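Local atomic coordinates of putative aminopeptidase (Leishmania major, PDB entry 5NTH), a protein that probably removes N-terminal amino acids such as leucine from peptides, as a manganese-binding metalloaminopeptidase of the M17 family. Residues E73-V78 and V99-L104; E135-Y140 and M179-V184; M226-V231 and A270-H275; Y401-Q406 and Q498-R503; K443-A448 and F532-Q537. One frame throughout, in Å; residues are numbered along the deposited sequence.

Contact 1: residues E73-V78 and V99-L104; sequences EALQRV and VMVTAL
Ala74, Leu75 and Val78 rest on Val101 and Ala103, a helix-on-sheet packing in which helix 69-77 lies against strand 97-103 of the mixed sheet in the macro-like N-terminal domain. Val78 is the first residue past the helix, though its N still donates to Ala74 O. Its CB lies 4.1 Å from Val101 CG1. Of its two branches, CG1 stands between the backbone N and the carbonyl carbon (chi1 74°) and passes the same Val101 methyl at 4.2 Å. The other branch, CG2, reaches further along the strand, 3.7 Å from Ala103 CB and 3.9 Å from Val101 O. Val101 suits the centre because its forked side chain serves several partners. Leu75 CD2 meets Val101 CG1 at 3.7 Å, the two side chains crossing at about a right angle, while Val101 CG2 faces the methyl of Ala74. The small alanines let backbone approach backbone, and the longer Leu75 leans in from the flank to touch Leu49 of strand 46-51 as well. Thr102 points to the other side of the sheet, where its hydroxyl hydrogen-bonds Thr83. Away from the strand, Arg77 NE donates to Glu73 OE2 at 3.0 Å in a salt bridge, which the oxygen accepts through its anti lone pair.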
# COMPACT_ATOMS: atom_id res chain seq x y z
N GLU A 73 1.54 -21.35 52.43
CA GLU A 73 2.49 -20.29 52.14
C GLU A 73 2.20 -19.65 50.79
O GLU A 73 2.32 -18.42 50.62
CB GLU A 73 3.90 -20.86 52.15
CG GLU A 73 4.98 -19.83 51.89
CD GLU A 73 5.05 -18.70 52.92
OE1 GLU A 73 4.58 -18.86 54.10
OE2 GLU A 73 5.62 -17.64 52.53
N ALA A 74 1.84 -20.47 49.83
CA ALA A 74 1.44 -19.95 48.54
C ALA A 74 0.25 -18.97 48.68
O ALA A 74 0.19 -17.96 47.98
CB ALA A 74 1.10 -21.10 47.59
N LEU A 75 -0.66 -19.26 49.62
CA LEU A 75 -1.80 -18.41 49.84
C LEU A 75 -1.42 -17.12 50.53
O LEU A 75 -2.09 -16.12 50.30
CB LEU A 75 -2.89 -19.14 50.58
CG LEU A 75 -3.47 -20.32 49.79
CD1 LEU A 75 -4.26 -21.28 50.68
CD2 LEU A 75 -4.36 -19.82 48.67
N GLN A 76 -0.34 -17.11 51.32
CA GLN A 76 0.16 -15.83 51.88
C GLN A 76 0.75 -14.94 50.80
O GLN A 76 0.81 -13.71 50.99
CB GLN A 76 1.21 -15.99 52.99
CG GLN A 76 0.90 -16.96 54.12
CD GLN A 76 -0.33 -16.62 54.98
OE1 GLN A 76 -1.28 -15.96 54.54
NE2 GLN A 76 -0.33 -17.13 56.22
N ARG A 77 1.20 -15.53 49.69
CA ARG A 77 2.01 -14.80 48.70
C ARG A 77 1.28 -14.36 47.46
O ARG A 77 1.70 -13.41 46.80
CB ARG A 77 3.16 -15.68 48.23
CG ARG A 77 4.23 -15.85 49.28
CD ARG A 77 5.41 -16.57 48.69
NE ARG A 77 6.40 -16.77 49.73
CZ ARG A 77 7.68 -17.00 49.53
NH1 ARG A 77 8.17 -17.09 48.30
NH2 ARG A 77 8.49 -17.12 50.58
N VAL A 78 0.24 -15.10 47.10
CA VAL A 78 -0.61 -14.72 46.00
C VAL A 78 -1.20 -13.34 46.33
O VAL A 78 -1.60 -13.10 47.47
CB VAL A 78 -1.71 -15.80 45.73
CG1 VAL A 78 -2.80 -15.78 46.78
CG2 VAL A 78 -2.30 -15.61 44.35
N VAL A 99 0.94 -27.90 42.80
CA VAL A 99 -0.13 -27.00 43.16
C VAL A 99 0.11 -25.60 42.62
O VAL A 99 1.13 -24.95 42.92
CB VAL A 99 -0.29 -26.90 44.68
CG1 VAL A 99 -1.57 -26.15 45.03
CG2 VAL A 99 -0.31 -28.29 45.28
N MET A 100 -0.86 -25.12 41.84
CA MET A 100 -0.82 -23.76 41.33
C MET A 100 -2.01 -23.01 41.92
O MET A 100 -3.12 -23.54 42.03
CB MET A 100 -0.75 -23.79 39.79
CG MET A 100 -1.10 -22.47 39.10
SD MET A 100 -0.76 -22.32 37.31
CE MET A 100 -1.91 -21.00 36.84
N VAL A 101 -1.75 -21.79 42.35
CA VAL A 101 -2.70 -21.00 43.08
C VAL A 101 -2.84 -19.65 42.39
O VAL A 101 -1.86 -18.89 42.35
CB VAL A 101 -2.21 -20.75 44.49
CG1 VAL A 101 -3.03 -19.65 45.18
CG2 VAL A 101 -2.27 -22.04 45.29
N THR A 102 -4.06 -19.33 41.94
CA THR A 102 -4.30 -18.12 41.16
C THR A 102 -5.46 -17.30 41.69
O THR A 102 -6.60 -17.75 41.74
CB THR A 102 -4.52 -18.44 39.65
OG1 THR A 102 -3.38 -19.14 39.14
CG2 THR A 102 -4.68 -17.17 38.84
N ALA A 103 -5.16 -16.06 42.04
CA ALA A 103 -6.16 -15.09 42.42
C ALA A 103 -6.74 -14.40 41.19
O ALA A 103 -6.00 -13.93 40.30
CB ALA A 103 -5.55 -14.07 43.34
N LEU A 104 -8.07 -14.33 41.16
CA LEU A 104 -8.77 -13.61 40.14
C LEU A 104 -8.54 -12.14 40.40
O LEU A 104 -8.10 -11.76 41.49
CB LEU A 104 -10.25 -13.92 40.16
CG LEU A 104 -10.64 -15.40 39.99
CD1 LEU A 104 -12.11 -15.63 40.35
CD2 LEU A 104 -10.29 -15.97 38.61

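Contact 2: residues E135-Y140 and M179-V184; sequences EVLDVY and MSLNVV
Leu137 and Val139 pair with the chain from Ser180 to Val184 as neighbouring parallel strands, the two ends of a beta-alpha-beta crossover whose helix, 148-156, covers Leu181 and Val183. Four backbone bonds join them, all near 2.8 Å and nearly straight. Leu137 N donates to Ser180 O, and Asn182 N to Leu137 O; then Val139 N donates to Asn182 O, and Val184 N to Val139 O. Leu137 and Val139 thus spend their peptide groups on this neighbour, whereas Asp138 and Tyr140 turn theirs to strand 46-51. The CA hydrogens add weaker contacts, such as Leu181 CA to Leu137 O at 3.4 Å. On the face shared by Leu137, Val139, Leu181 and Val183, aliphatic residues pack side by side, Leu181 and Val183 directly under the helix; Leu137 CD2 meets Leu181 CD2 at 4.2 Å, and Met179, bent at its thioether, lays CE against Leu137 CB. Asp138 lies on the other face beside Asn182, a polar pair pointing the same way; its buried OD2 is satisfied by the backbone N of Ala44. Tyr140, also on that face, meets Phe66 edge-to-face. The forked valine spreads its branches against one ring face: Val184 CB stands 3.9 Å from the Tyr140 ring centroid, only 8° off the ring normal, a CH-pi contact.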
# COMPACT_ATOMS: atom_id res chain seq x y z
N GLU A 135 -2.84 -38.17 32.84
CA GLU A 135 -2.98 -37.62 34.19
C GLU A 135 -4.23 -36.76 34.30
O GLU A 135 -4.98 -36.61 33.35
CB GLU A 135 -1.75 -36.81 34.59
CG GLU A 135 -0.48 -37.64 34.75
CD GLU A 135 0.66 -36.82 35.36
OE1 GLU A 135 0.62 -35.58 35.27
OE2 GLU A 135 1.61 -37.40 35.94
N VAL A 136 -4.43 -36.22 35.48
CA VAL A 136 -5.60 -35.47 35.80
C VAL A 136 -5.14 -34.16 36.40
O VAL A 136 -4.19 -34.14 37.20
CB VAL A 136 -6.48 -36.22 36.84
CG1 VAL A 136 -7.66 -35.37 37.31
CG2 VAL A 136 -6.97 -37.55 36.28
N LEU A 137 -5.83 -33.08 36.02
CA LEU A 137 -5.68 -31.78 36.69
C LEU A 137 -6.94 -31.55 37.48
O LEU A 137 -8.01 -31.52 36.92
CB LEU A 137 -5.48 -30.65 35.70
CG LEU A 137 -5.68 -29.21 36.22
CD1 LEU A 137 -4.57 -28.86 37.20
CD2 LEU A 137 -5.73 -28.22 35.06
N ASP A 138 -6.78 -31.37 38.79
CA ASP A 138 -7.86 -30.98 39.66
C ASP A 138 -7.96 -29.46 39.62
O ASP A 138 -6.96 -28.75 39.74
CB ASP A 138 -7.63 -31.45 41.10
CG ASP A 138 -7.99 -32.92 41.32
OD1 ASP A 138 -8.75 -33.53 40.55
OD2 ASP A 138 -7.53 -33.49 42.31
N VAL A 139 -9.19 -28.97 39.41
CA VAL A 139 -9.44 -27.54 39.32
C VAL A 139 -10.38 -27.14 40.44
O VAL A 139 -11.57 -27.49 40.41
CB VAL A 139 -10.05 -27.18 37.97
CG1 VAL A 139 -10.29 -25.68 37.89
CG2 VAL A 139 -9.12 -27.61 36.86
N TYR A 140 -9.83 -26.42 41.41
CA TYR A 140 -10.57 -26.05 42.57
C TYR A 140 -10.95 -24.62 42.35
O TYR A 140 -10.09 -23.76 42.33
CB TYR A 140 -9.75 -26.21 43.87
CG TYR A 140 -9.86 -27.59 44.49
CD1 TYR A 140 -9.13 -28.67 43.97
CD2 TYR A 140 -10.69 -27.83 45.61
CE1 TYR A 140 -9.20 -29.95 44.55
CE2 TYR A 140 -10.77 -29.11 46.19
CZ TYR A 140 -10.02 -30.17 45.66
OH TYR A 140 -10.07 -31.44 46.18
N MET A 179 -5.08 -35.87 28.57
CA MET A 179 -5.19 -35.53 29.96
C MET A 179 -6.66 -35.36 30.31
O MET A 179 -7.53 -35.72 29.54
CB MET A 179 -4.40 -34.24 30.19
CG MET A 179 -5.07 -33.03 29.57
SD MET A 179 -4.62 -31.55 30.43
CE MET A 179 -5.70 -31.53 31.84
N SER A 180 -6.93 -34.79 31.47
CA SER A 180 -8.28 -34.71 31.96
C SER A 180 -8.42 -33.71 33.06
O SER A 180 -7.56 -33.64 33.93
CB SER A 180 -8.68 -36.07 32.49
OG SER A 180 -10.06 -36.07 32.59
N LEU A 181 -9.52 -32.96 33.06
CA LEU A 181 -9.75 -31.93 34.08
C LEU A 181 -10.90 -32.31 34.97
O LEU A 181 -11.94 -32.69 34.48
CB LEU A 181 -10.06 -30.57 33.47
CG LEU A 181 -8.95 -29.95 32.64
CD1 LEU A 181 -9.03 -30.49 31.22
CD2 LEU A 181 -9.09 -28.44 32.62
N ASN A 182 -10.68 -32.23 36.28
CA ASN A 182 -11.67 -32.60 37.30
C ASN A 182 -12.06 -31.33 38.09
O ASN A 182 -11.27 -30.80 38.87
CB ASN A 182 -11.07 -33.67 38.20
CG ASN A 182 -12.03 -34.11 39.30
OD1 ASN A 182 -11.76 -33.89 40.50
ND2 ASN A 182 -13.17 -34.71 38.91
N VAL A 183 -13.28 -30.84 37.86
CA VAL A 183 -13.69 -29.57 38.47
C VAL A 183 -14.34 -29.83 39.81
O VAL A 183 -15.25 -30.66 39.95
CB VAL A 183 -14.65 -28.74 37.59
CG1 VAL A 183 -14.80 -27.33 38.15
CG2 VAL A 183 -14.13 -28.60 36.16
N VAL A 184 -13.85 -29.07 40.78
CA VAL A 184 -14.34 -29.10 42.14
C VAL A 184 -14.73 -27.69 42.50
O VAL A 184 -13.89 -26.87 42.84
CB VAL A 184 -13.26 -29.60 43.13
CG1 VAL A 184 -13.80 -29.67 44.54
CG2 VAL A 184 -12.74 -30.96 42.72

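Contact 3: residues M226-V231 and A270-H275; sequences MLDTVV and AQYPAH
Thr229 and Pro273 share the direct hydrogen bond of this contact, OG1 donating to the proline carbonyl oxygen. It is modelled at 2.5 Å, short enough for the exact length to be doubtful. The hydroxyl points there because it stands between the backbone N and the carbonyl carbon (chi1 63°). A water adds a looser bridge, donating to Tyr272 O at 3.2 Å and accepting weakly from Thr229 N. Within 226-231, Asp228 is the N-cap: its OD1 takes Val231 N at 2.9 Å and, weakly, Val230 N. Its other oxygen, OD2, lies obliquely near the Tyr272 ring, carboxylate and ring planes 62° apart, and forms a salt bridge with Arg8, so both oxygens have partners. The aromatic contacts continue at His275, where Thr229 O sits over one face, 3.4 Å above the plane and toward the rim, while Val230 CG2 comes in at the edge. Apolar packing is modest: the same Val230 methyl lies 4.1 Å from both Tyr272 CB and Pro273 CD, a short beta-branched side chain reaching both residues with one methyl. Together these features make an N-capped start of helix 229-243, fastened to the loop that leads into strand 275-282 of the catalytic domain, with the Thr229 side chain about 11 Å from that of the manganese ligand Lys298.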
# COMPACT_ATOMS: atom_id res chain seq x y z
N MET A 226 -10.12 -30.82 5.60
CA MET A 226 -10.83 -31.90 6.29
C MET A 226 -12.28 -31.57 6.61
O MET A 226 -13.16 -32.36 6.32
CB MET A 226 -10.12 -32.22 7.60
CG MET A 226 -10.88 -33.20 8.47
SD MET A 226 -10.94 -34.81 7.68
CE MET A 226 -9.28 -35.35 8.13
N LEU A 227 -12.50 -30.45 7.27
CA LEU A 227 -13.85 -30.01 7.53
C LEU A 227 -14.35 -29.09 6.43
O LEU A 227 -14.25 -27.85 6.53
CB LEU A 227 -13.99 -29.30 8.88
CG LEU A 227 -15.47 -29.03 9.18
CD1 LEU A 227 -16.25 -30.31 9.44
CD2 LEU A 227 -15.57 -28.13 10.38
N ASP A 228 -14.93 -29.71 5.42
CA ASP A 228 -15.57 -29.00 4.32
C ASP A 228 -17.07 -29.15 4.49
O ASP A 228 -17.54 -29.67 5.49
CB ASP A 228 -15.06 -29.56 2.98
CG ASP A 228 -15.38 -31.04 2.79
OD1 ASP A 228 -16.38 -31.54 3.31
OD2 ASP A 228 -14.62 -31.73 2.10
N THR A 229 -17.82 -28.73 3.49
CA THR A 229 -19.26 -28.73 3.62
C THR A 229 -19.89 -30.09 3.56
O THR A 229 -20.96 -30.27 4.10
CB THR A 229 -19.93 -27.89 2.52
OG1 THR A 229 -19.67 -28.45 1.23
CG2 THR A 229 -19.43 -26.44 2.59
N VAL A 230 -19.26 -31.05 2.89
CA VAL A 230 -19.83 -32.40 2.82
C VAL A 230 -19.59 -33.15 4.13
O VAL A 230 -20.42 -33.95 4.55
CB VAL A 230 -19.28 -33.19 1.61
CG1 VAL A 230 -19.69 -34.65 1.66
CG2 VAL A 230 -19.84 -32.57 0.33
N VAL A 231 -18.46 -32.87 4.75
CA VAL A 231 -18.09 -33.57 5.96
C VAL A 231 -18.92 -32.99 7.08
O VAL A 231 -19.58 -33.73 7.80
CB VAL A 231 -16.59 -33.46 6.26
CG1 VAL A 231 -16.27 -33.95 7.68
CG2 VAL A 231 -15.80 -34.27 5.25
N ALA A 270 -16.78 -23.48 -5.27
CA ALA A 270 -15.99 -24.32 -4.42
C ALA A 270 -15.92 -25.75 -4.91
O ALA A 270 -16.83 -26.26 -5.57
CB ALA A 270 -16.56 -24.30 -3.01
N GLN A 271 -14.81 -26.40 -4.56
CA GLN A 271 -14.66 -27.81 -4.73
C GLN A 271 -15.93 -28.51 -4.27
O GLN A 271 -16.64 -29.07 -5.09
CB GLN A 271 -13.43 -28.33 -3.98
CG GLN A 271 -13.17 -29.81 -4.18
CD GLN A 271 -11.79 -30.25 -3.73
OE1 GLN A 271 -11.17 -29.61 -2.88
NE2 GLN A 271 -11.31 -31.36 -4.28
N TYR A 272 -16.24 -28.47 -2.99
CA TYR A 272 -17.44 -29.15 -2.50
C TYR A 272 -18.59 -28.17 -2.26
O TYR A 272 -18.36 -27.05 -1.78
CB TYR A 272 -17.14 -29.97 -1.25
CG TYR A 272 -16.03 -30.93 -1.52
CD1 TYR A 272 -16.14 -31.86 -2.57
CD2 TYR A 272 -14.86 -30.88 -0.78
CE1 TYR A 272 -15.10 -32.71 -2.85
CE2 TYR A 272 -13.81 -31.75 -1.04
CZ TYR A 272 -13.93 -32.64 -2.09
OH TYR A 272 -12.87 -33.48 -2.33
N PRO A 273 -19.83 -28.61 -2.58
CA PRO A 273 -20.94 -27.67 -2.79
C PRO A 273 -21.61 -27.08 -1.53
O PRO A 273 -21.37 -27.52 -0.42
CB PRO A 273 -21.94 -28.48 -3.61
CG PRO A 273 -21.68 -29.89 -3.20
CD PRO A 273 -20.25 -30.01 -2.80
N ALA A 274 -22.46 -26.09 -1.76
CA ALA A 274 -23.20 -25.45 -0.70
C ALA A 274 -24.32 -26.33 -0.11
O ALA A 274 -24.84 -27.21 -0.79
CB ALA A 274 -23.77 -24.14 -1.20
N HIS A 275 -24.65 -26.11 1.16
CA HIS A 275 -25.79 -26.76 1.81
C HIS A 275 -26.48 -25.79 2.73
O HIS A 275 -25.83 -25.06 3.49
CB HIS A 275 -25.38 -27.90 2.76
CG HIS A 275 -24.60 -29.01 2.13
ND1 HIS A 275 -23.31 -28.83 1.66
CD2 HIS A 275 -24.87 -30.33 2.01
CE1 HIS A 275 -22.85 -29.99 1.22
NE2 HIS A 275 -23.77 -30.92 1.43
O HOH W 1 -16.61 -26.91 0.86

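Contact 4: residues Y401-Q406 and Q498-R503; sequences YATGEQ and QHLSER
Arg503 lies across Thr403, Gly404 and Gln406, its guanidinium binding carbonyl oxygens where helix 391-404 of the catalytic domain gives way to loop. The side chain runs extended from CG to NE, which carries the flat group past the last turn. Two acceptors then meet its edge, close to its plane: NE donates to Thr403 O at 2.9 Å and NH2 to Gln406 O at 2.8 Å. Thr403 O belongs to the last helical turn and Gln406 O to the loop just after it; an arginine, with several N-H groups, can serve both. One guanidinium face lies over the Gly404 peptide. Glycine lets the chains come close here, its CA 3.7 Å from Ser501 CB. Nearer the start of 498-503, Thr403 turns OG1 between its backbone N and carbonyl carbon (chi1 58°), where it accepts from Ser501 N at 3.1 Å while also bonding Val399 O; its methyl crosses toward Leu500 CD2. Ser501 forms an ST turn, its OG accepting from Arg503 N at 3.1 Å.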
# COMPACT_ATOMS: atom_id res chain seq x y z
N TYR A 401 -35.17 -19.14 4.96
CA TYR A 401 -35.55 -20.54 5.21
C TYR A 401 -36.16 -20.78 6.59
O TYR A 401 -37.15 -21.47 6.73
CB TYR A 401 -34.38 -21.50 5.10
CG TYR A 401 -34.84 -22.91 5.34
CD1 TYR A 401 -35.37 -23.65 4.30
CD2 TYR A 401 -34.84 -23.49 6.63
CE1 TYR A 401 -35.85 -24.93 4.49
CE2 TYR A 401 -35.32 -24.78 6.83
CZ TYR A 401 -35.83 -25.50 5.75
OH TYR A 401 -36.34 -26.78 5.86
N ALA A 402 -35.51 -20.24 7.61
CA ALA A 402 -35.87 -20.55 8.99
C ALA A 402 -37.15 -19.83 9.37
O ALA A 402 -37.92 -20.36 10.17
CB ALA A 402 -34.76 -20.15 9.93
N THR A 403 -37.39 -18.65 8.79
CA THR A 403 -38.58 -17.86 9.12
C THR A 403 -39.75 -18.07 8.20
O THR A 403 -40.86 -17.80 8.60
CB THR A 403 -38.32 -16.36 9.13
OG1 THR A 403 -37.80 -15.91 7.87
CG2 THR A 403 -37.38 -16.04 10.23
N GLY A 404 -39.49 -18.52 6.97
CA GLY A 404 -40.53 -18.65 5.95
C GLY A 404 -40.73 -20.00 5.29
O GLY A 404 -41.64 -20.15 4.50
N GLU A 405 -39.91 -20.99 5.57
CA GLU A 405 -40.04 -22.28 4.90
C GLU A 405 -40.28 -23.49 5.83
O GLU A 405 -40.59 -24.59 5.36
CB GLU A 405 -38.81 -22.49 4.04
CG GLU A 405 -38.77 -21.56 2.84
CD GLU A 405 -39.75 -21.94 1.75
OE1 GLU A 405 -40.27 -23.08 1.83
OE2 GLU A 405 -39.98 -21.13 0.81
N GLN A 406 -40.14 -23.29 7.13
CA GLN A 406 -40.42 -24.35 8.08
C GLN A 406 -41.92 -24.47 8.33
O GLN A 406 -42.69 -23.56 7.99
CB GLN A 406 -39.67 -24.06 9.36
CG GLN A 406 -38.17 -24.02 9.13
CD GLN A 406 -37.36 -24.45 10.33
OE1 GLN A 406 -36.89 -25.60 10.42
NE2 GLN A 406 -37.20 -23.52 11.28
N GLN A 498 -33.02 -7.91 6.34
CA GLN A 498 -33.96 -7.66 5.26
C GLN A 498 -34.52 -8.91 4.65
O GLN A 498 -35.48 -8.83 3.92
CB GLN A 498 -33.33 -6.83 4.16
CG GLN A 498 -32.71 -5.52 4.58
CD GLN A 498 -33.54 -4.78 5.61
OE1 GLN A 498 -33.22 -4.80 6.80
NE2 GLN A 498 -34.62 -4.15 5.17
N HIS A 499 -33.94 -10.08 4.93
CA HIS A 499 -34.35 -11.32 4.26
C HIS A 499 -35.26 -12.16 5.12
O HIS A 499 -35.61 -13.28 4.75
CB HIS A 499 -33.11 -12.05 3.70
CG HIS A 499 -32.36 -11.20 2.71
ND1 HIS A 499 -32.80 -11.02 1.41
CD2 HIS A 499 -31.31 -10.36 2.86
CE1 HIS A 499 -32.02 -10.15 0.80
NE2 HIS A 499 -31.11 -9.73 1.66
N LEU A 500 -35.68 -11.60 6.26
CA LEU A 500 -36.62 -12.29 7.13
C LEU A 500 -37.96 -12.24 6.46
O LEU A 500 -38.44 -11.17 6.11
CB LEU A 500 -36.76 -11.63 8.50
CG LEU A 500 -35.49 -11.39 9.30
CD1 LEU A 500 -35.75 -10.38 10.40
CD2 LEU A 500 -34.93 -12.68 9.86
N SER A 501 -38.56 -13.41 6.29
CA SER A 501 -39.92 -13.52 5.86
C SER A 501 -40.85 -12.56 6.63
O SER A 501 -40.71 -12.35 7.83
CB SER A 501 -40.42 -14.93 6.05
OG SER A 501 -41.84 -14.93 6.03
N GLU A 502 -41.79 -11.98 5.89
CA GLU A 502 -42.72 -11.00 6.44
C GLU A 502 -43.68 -11.63 7.44
O GLU A 502 -44.21 -10.94 8.26
CB GLU A 502 -43.47 -10.25 5.33
CG GLU A 502 -42.55 -9.29 4.55
CD GLU A 502 -43.29 -8.34 3.60
OE1 GLU A 502 -44.43 -7.86 3.94
OE2 GLU A 502 -42.71 -8.02 2.51
N ARG A 503 -43.84 -12.95 7.41
CA ARG A 503 -44.66 -13.65 8.40
C ARG A 503 -44.04 -13.69 9.80
O ARG A 503 -44.73 -13.94 10.78
CB ARG A 503 -45.01 -15.07 7.92
CG ARG A 503 -44.02 -16.16 8.24
CD ARG A 503 -44.58 -17.49 7.81
NE ARG A 503 -43.62 -18.59 7.99
CZ ARG A 503 -43.86 -19.87 7.69
NH1 ARG A 503 -45.03 -20.26 7.20
NH2 ARG A 503 -42.91 -20.80 7.86

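Contact 5: residues K443-A448 and F532-Q537; sequences KDMISA and FEFLRQ
The ring of Phe534 is the flat group here, and one of its faces is taken by Met445. The methyl CE stands over the ring centre, 3.5 Å from the centroid and 6° off the normal, a CH-pi contact; SD lies obliquely at 4.2 Å from the same centroid, completing a Met-aromatic pair. Methionine suits this place because its flexible chain can fold: CG starts anti to the backbone N (chi1 -169°), then bends at chi2 and chi3 swing the terminal methyl over the ring, the side chain at about a right angle to that of Phe534. At the ring edge lie Asp444 O, 3.7 Å from Phe534 CD1, and Ala448 CB. Asp444 also touches with its methylene, CB to Phe534 CE1 at 3.7 Å, leaving the carboxylate to the exposed side. Ala448, being small, allows the close approach of the backbones, its CB 3.6 Å from Phe534 CB and 3.7 Å from Glu533 CB. The two helical segments cross at 127° with their axes 8.6 Å apart. Glu533 holds Arg536 in a salt bridge and bonds Thr149 of helix 148-156, so the C-terminal helix 528-536 also reaches the N-terminal domain. Its Phe532 turns the other way, onto helix 203-221 and edge-to-face with Phe346, while Ile446 of helix 439-452 packs on strand 456-458 at the border of the catalytic sheet.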
# COMPACT_ATOMS: atom_id res chain seq x y z
N LYS A 443 -30.97 -6.44 25.72
CA LYS A 443 -30.64 -6.57 27.15
C LYS A 443 -30.46 -8.02 27.59
O LYS A 443 -29.55 -8.31 28.39
CB LYS A 443 -31.74 -5.98 28.01
CG LYS A 443 -31.64 -4.49 28.24
CD LYS A 443 -32.98 -3.95 28.79
CE LYS A 443 -33.11 -2.43 28.74
NZ LYS A 443 -32.53 -1.87 27.48
N ASP A 444 -31.35 -8.89 27.11
CA ASP A 444 -31.35 -10.31 27.50
C ASP A 444 -30.16 -11.11 26.98
O ASP A 444 -29.68 -12.02 27.63
CB ASP A 444 -32.62 -11.02 27.02
CG ASP A 444 -33.89 -10.66 27.86
OD1 ASP A 444 -33.81 -10.03 28.97
OD2 ASP A 444 -34.98 -11.05 27.35
N MET A 445 -29.74 -10.79 25.77
CA MET A 445 -28.58 -11.40 25.21
C MET A 445 -27.34 -10.88 25.94
O MET A 445 -26.48 -11.66 26.26
CB MET A 445 -28.52 -11.15 23.72
CG MET A 445 -27.47 -11.97 23.01
SD MET A 445 -27.75 -13.76 23.01
CE MET A 445 -29.07 -13.99 21.84
N ILE A 446 -27.28 -9.58 26.25
CA ILE A 446 -26.14 -9.04 27.01
C ILE A 446 -26.01 -9.79 28.33
O ILE A 446 -24.92 -10.23 28.71
CB ILE A 446 -26.27 -7.53 27.26
CG1 ILE A 446 -26.27 -6.75 25.93
CG2 ILE A 446 -25.16 -6.97 28.12
CD1 ILE A 446 -25.48 -7.32 24.79
N SER A 447 -27.13 -9.97 28.99
CA SER A 447 -27.17 -10.69 30.26
C SER A 447 -26.83 -12.14 30.18
O SER A 447 -26.27 -12.67 31.13
CB SER A 447 -28.56 -10.57 30.87
OG SER A 447 -28.75 -9.23 31.24
N ALA A 448 -27.19 -12.82 29.09
CA ALA A 448 -26.83 -14.21 28.99
C ALA A 448 -25.32 -14.31 28.75
O ALA A 448 -24.67 -15.24 29.18
CB ALA A 448 -27.61 -14.88 27.89
N PHE A 532 -27.22 -21.31 25.34
CA PHE A 532 -27.73 -22.08 26.44
C PHE A 532 -28.30 -21.15 27.51
O PHE A 532 -29.44 -21.31 27.91
CB PHE A 532 -26.63 -22.97 26.99
CG PHE A 532 -27.14 -24.10 27.82
CD1 PHE A 532 -27.33 -23.94 29.17
CD2 PHE A 532 -27.44 -25.33 27.24
CE1 PHE A 532 -27.80 -24.99 29.93
CE2 PHE A 532 -27.91 -26.40 28.00
CZ PHE A 532 -28.08 -26.23 29.35
N GLU A 533 -27.54 -20.14 27.94
CA GLU A 533 -28.03 -19.21 28.97
C GLU A 533 -29.25 -18.44 28.49
O GLU A 533 -30.29 -18.45 29.15
CB GLU A 533 -26.97 -18.20 29.41
CG GLU A 533 -26.13 -18.69 30.56
CD GLU A 533 -26.92 -18.93 31.85
OE1 GLU A 533 -27.76 -18.08 32.24
OE2 GLU A 533 -26.68 -20.00 32.50
N PHE A 534 -29.09 -17.79 27.35
CA PHE A 534 -30.12 -16.98 26.77
C PHE A 534 -31.46 -17.70 26.70
O PHE A 534 -32.47 -17.14 27.11
CB PHE A 534 -29.69 -16.50 25.37
CG PHE A 534 -30.71 -15.66 24.69
CD1 PHE A 534 -30.91 -14.34 25.07
CD2 PHE A 534 -31.51 -16.20 23.68
CE1 PHE A 534 -31.88 -13.56 24.46
CE2 PHE A 534 -32.47 -15.43 23.05
CZ PHE A 534 -32.66 -14.11 23.44
N LEU A 535 -31.46 -18.93 26.20
CA LEU A 535 -32.67 -19.75 26.14
C LEU A 535 -33.13 -20.27 27.50
O LEU A 535 -34.33 -20.35 27.74
CB LEU A 535 -32.47 -20.92 25.19
CG LEU A 535 -32.16 -20.51 23.76
CD1 LEU A 535 -31.98 -21.70 22.84
CD2 LEU A 535 -33.27 -19.62 23.22
N ARG A 536 -32.20 -20.63 28.39
CA ARG A 536 -32.58 -21.10 29.72
C ARG A 536 -33.34 -19.99 30.47
O ARG A 536 -34.42 -20.24 31.01
CB ARG A 536 -31.39 -21.63 30.55
CG ARG A 536 -31.73 -22.94 31.25
CD ARG A 536 -30.70 -23.48 32.23
NE ARG A 536 -30.53 -22.60 33.39
CZ ARG A 536 -29.45 -21.86 33.65
NH1 ARG A 536 -28.38 -21.87 32.85
NH2 ARG A 536 -29.42 -21.09 34.73
N GLN A 537 -32.82 -18.76 30.48
CA GLN A 537 -33.55 -17.69 31.14
C GLN A 537 -34.82 -17.37 30.32
O GLN A 537 -34.72 -16.83 29.23
CB GLN A 537 -32.65 -16.46 31.36

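How the contacts relate
Contacts 1 to 3 follow one another in series along the chain. Contact 1 closes a loop of 20 residues that includes strand 83-88, and contact 2 closes the crossover through helix 148-156; both build the same N-terminal sheet, their centres about 18 Å apart. The chain then enters the catalytic part, where contact 3 closes the excursion through helix 229-243, strand 246-251 and two short helices. Contacts 4 and 5 cross: 443-448 falls between the segments of contact 4, and 498-503 between those of contact 5. Contact 4 ties the end of helix 391-404 to the loop before strand 508-512, and contact 5 ties helix 439-452 to helix 528-536.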